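PDB 4UA1: regulatory protein from Bacillus megaterium, which binds mercury(II) and DNA as a dimer, and probably represses the mercury resistance operon until the metal turns it into an activator. Local coordinates for residues Arg113-Lys118 with Glu122-Glu127. Sequence-based numbering, arbitrary orientation.
With HG (mercury (II) ion), chain D.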
loop_
_atom_site.group_PDB
_atom_site.type_symbol
_atom_site.label_atom_id
_atom_site.label_comp_id
_atom_site.label_asym_id
_atom_site.label_seq_id
_atom_site.Cartn_x
_atom_site.Cartn_y
_atom_site.Cartn_z
ATOM N N ARG B 113 -18.785 8.197 -18.136
ATOM C CA ARG B 113 -19.065 7.644 -19.466
ATOM C C ARG B 113 -20.431 6.936 -19.551
ATOM O O ARG B 113 -20.925 6.732 -20.655
ATOM C CB ARG B 113 -17.963 6.674 -19.932
ATOM C CG ARG B 113 -16.595 7.318 -20.060
ATOM C CD ARG B 113 -15.489 6.307 -20.348
ATOM N NE ARG B 113 -15.360 6.278 -21.788
ATOM C CZ ARG B 113 -14.334 6.778 -22.466
ATOM N NH1 ARG B 113 -13.275 7.273 -21.832
ATOM N NH2 ARG B 113 -14.358 6.737 -23.790
ATOM N N CYS B 114 -21.044 6.566 -18.419
ATOM C CA CYS B 114 -22.233 5.695 -18.462
ATOM C C CYS B 114 -23.464 6.420 -18.929
ATOM O O CYS B 114 -23.616 7.591 -18.664
ATOM C CB CYS B 114 -22.528 5.057 -17.103
ATOM S SG CYS B 114 -21.316 3.864 -16.597
ATOM N N PRO B 115 -24.327 5.726 -19.675
ATOM C CA PRO B 115 -25.574 6.334 -20.165
ATOM C C PRO B 115 -26.635 6.526 -19.071
ATOM O O PRO B 115 -26.456 6.090 -17.936
ATOM C CB PRO B 115 -26.051 5.339 -21.232
ATOM C CG PRO B 115 -25.433 4.033 -20.839
ATOM C CD PRO B 115 -24.102 4.374 -20.224
ATOM N N GLU B 116 -27.733 7.182 -19.434
ATOM C CA GLU B 116 -28.847 7.399 -18.521
ATOM C C GLU B 116 -29.491 6.078 -18.094
ATOM O O GLU B 116 -29.658 5.810 -16.902
ATOM C CB GLU B 116 -29.889 8.308 -19.167
ATOM C CG GLU B 116 -31.227 8.340 -18.436
ATOM C CD GLU B 116 -32.254 9.225 -19.125
ATOM O OE1 GLU B 116 -31.897 9.877 -20.133
ATOM O OE2 GLU B 116 -33.422 9.259 -18.670
ATOM N N ASN B 117 -29.800 5.232 -19.068
ATOM C CA ASN B 117 -30.324 3.913 -18.766
ATOM C C ASN B 117 -29.182 2.921 -18.631
ATOM O O ASN B 117 -28.534 2.549 -19.612
ATOM C CB ASN B 117 -31.300 3.448 -19.858
ATOM C CG ASN B 117 -31.679 1.980 -19.717
ATOM O OD1 ASN B 117 -31.727 1.426 -18.603
ATOM N ND2 ASN B 117 -31.906 1.326 -20.855
ATOM N N LYS B 118 -28.951 2.489 -17.406
ATOM C CA LYS B 118 -27.822 1.639 -17.108
ATOM C C LYS B 118 -28.224 0.164 -17.058
ATOM O O LYS B 118 -27.405 -0.691 -16.726
ATOM C CB LYS B 118 -27.172 2.075 -15.807
ATOM C CG LYS B 118 -26.702 3.520 -15.841
ATOM C CD LYS B 118 -25.947 3.886 -14.584
ATOM C CE LYS B 118 -25.381 5.282 -14.656
ATOM N NZ LYS B 118 -26.318 6.294 -15.194
ATOM N N GLU B 122 -23.921 -3.655 -22.176
ATOM C CA GLU B 122 -22.757 -2.864 -22.524
ATOM C C GLU B 122 -22.499 -1.719 -21.544
ATOM O O GLU B 122 -23.223 -0.740 -21.473
ATOM C CB GLU B 122 -22.904 -2.365 -23.961
ATOM C CG GLU B 122 -22.976 -3.539 -24.905
ATOM C CD GLU B 122 -24.384 -4.018 -25.276
ATOM O OE1 GLU B 122 -25.393 -3.644 -24.630
ATOM O OE2 GLU B 122 -24.453 -4.860 -26.190
ATOM N N CYS B 123 -21.392 -1.830 -20.838
ATOM C CA CYS B 123 -20.970 -0.787 -19.935
ATOM C C CYS B 123 -19.710 -0.129 -20.472
ATOM O O CYS B 123 -18.698 -0.802 -20.670
ATOM C CB CYS B 123 -20.728 -1.355 -18.545
ATOM S SG CYS B 123 -19.932 -0.177 -17.514
ATOM N N PRO B 124 -19.783 1.181 -20.756
ATOM C CA PRO B 124 -18.622 1.940 -21.265
ATOM C C PRO B 124 -17.399 1.824 -20.340
ATOM O O PRO B 124 -16.266 1.922 -20.809
ATOM C CB PRO B 124 -19.134 3.387 -21.338
ATOM C CG PRO B 124 -20.634 3.261 -21.426
ATOM C CD PRO B 124 -20.987 2.019 -20.616
ATOM N N ILE B 125 -17.639 1.621 -19.043
ATOM C CA ILE B 125 -16.550 1.440 -18.114
ATOM C C ILE B 125 -15.807 0.171 -18.515
ATOM O O ILE B 125 -14.596 0.186 -18.749
ATOM C CB ILE B 125 -17.024 1.314 -16.653
ATOM C CG1 ILE B 125 -17.798 2.559 -16.193
ATOM C CG2 ILE B 125 -15.827 1.077 -15.716
ATOM C CD1 ILE B 125 -18.223 2.513 -14.697
ATOM N N ILE B 126 -16.548 -0.930 -18.603
ATOM C CA ILE B 126 -15.953 -2.219 -18.912
ATOM C C ILE B 126 -15.328 -2.209 -20.297
ATOM O O ILE B 126 -14.208 -2.679 -20.499
ATOM C CB ILE B 126 -16.986 -3.352 -18.812
ATOM C CG1 ILE B 126 -17.516 -3.451 -17.377
ATOM C CG2 ILE B 126 -16.356 -4.678 -19.238
ATOM C CD1 ILE B 126 -18.682 -4.411 -17.211
ATOM N N GLU B 127 -16.060 -1.658 -21.250
ATOM C CA GLU B 127 -15.548 -1.572 -22.592
ATOM C C GLU B 127 -14.252 -0.790 -22.613
ATOM O O GLU B 127 -13.286 -1.240 -23.234
ATOM C CB GLU B 127 -16.573 -0.934 -23.511
ATOM C CG GLU B 127 -17.821 -1.780 -23.666
ATOM C CD GLU B 127 -18.921 -1.059 -24.406
ATOM O OE1 GLU B 127 -19.829 -1.748 -24.908
ATOM O OE2 GLU B 127 -18.897 0.194 -24.461
HETATM HG HG HG D . -21.704 1.519 -17.233
#
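The ring of Pro124 lies against the backbone and side chains of Arg113 to Pro115. Pro124 CG sits 3.6 Å from Arg113 O, and its CB meets the CB of Arg113. The Pro115 ring meets it through CD, 3.8 Å from Pro124 CG. Beside the two prolines a mercury ion joins the segments. Cys114 SG and Cys123 SG each bind the mercury ion at 2.5 Å. The two cysteines use different first torsions: SG of Cys114 lies beside its own backbone N (chi1 -68°), while that of Cys123 is anti to it (chi1 169°). Cys79 of the second subunit supplies the third thiolate. This is the three-cysteine site of the mercury-sensing MerR regulators, built across the dimer interface. Cys114 and Cys123 come from the loop leading into helix 124-130, and Cys79 from the start of the long helix of the second subunit. Cys123 is also the N-cap of helix 124-130. Cys123 SG accepts a weak hydrogen bond from Ile126 N at 3.6 Å, so the same sulfur serves the metal and the helix start. Ile125 borders the metal-bound thiolate, with Ile125 CG1 3.8 Å from Cys114 SG. Within the loop, Lys118 NZ hydrogen-bonds to Pro115 O at 2.8 Å, and Lys118 makes a cation-pi contact with Tyr83 of the second subunit.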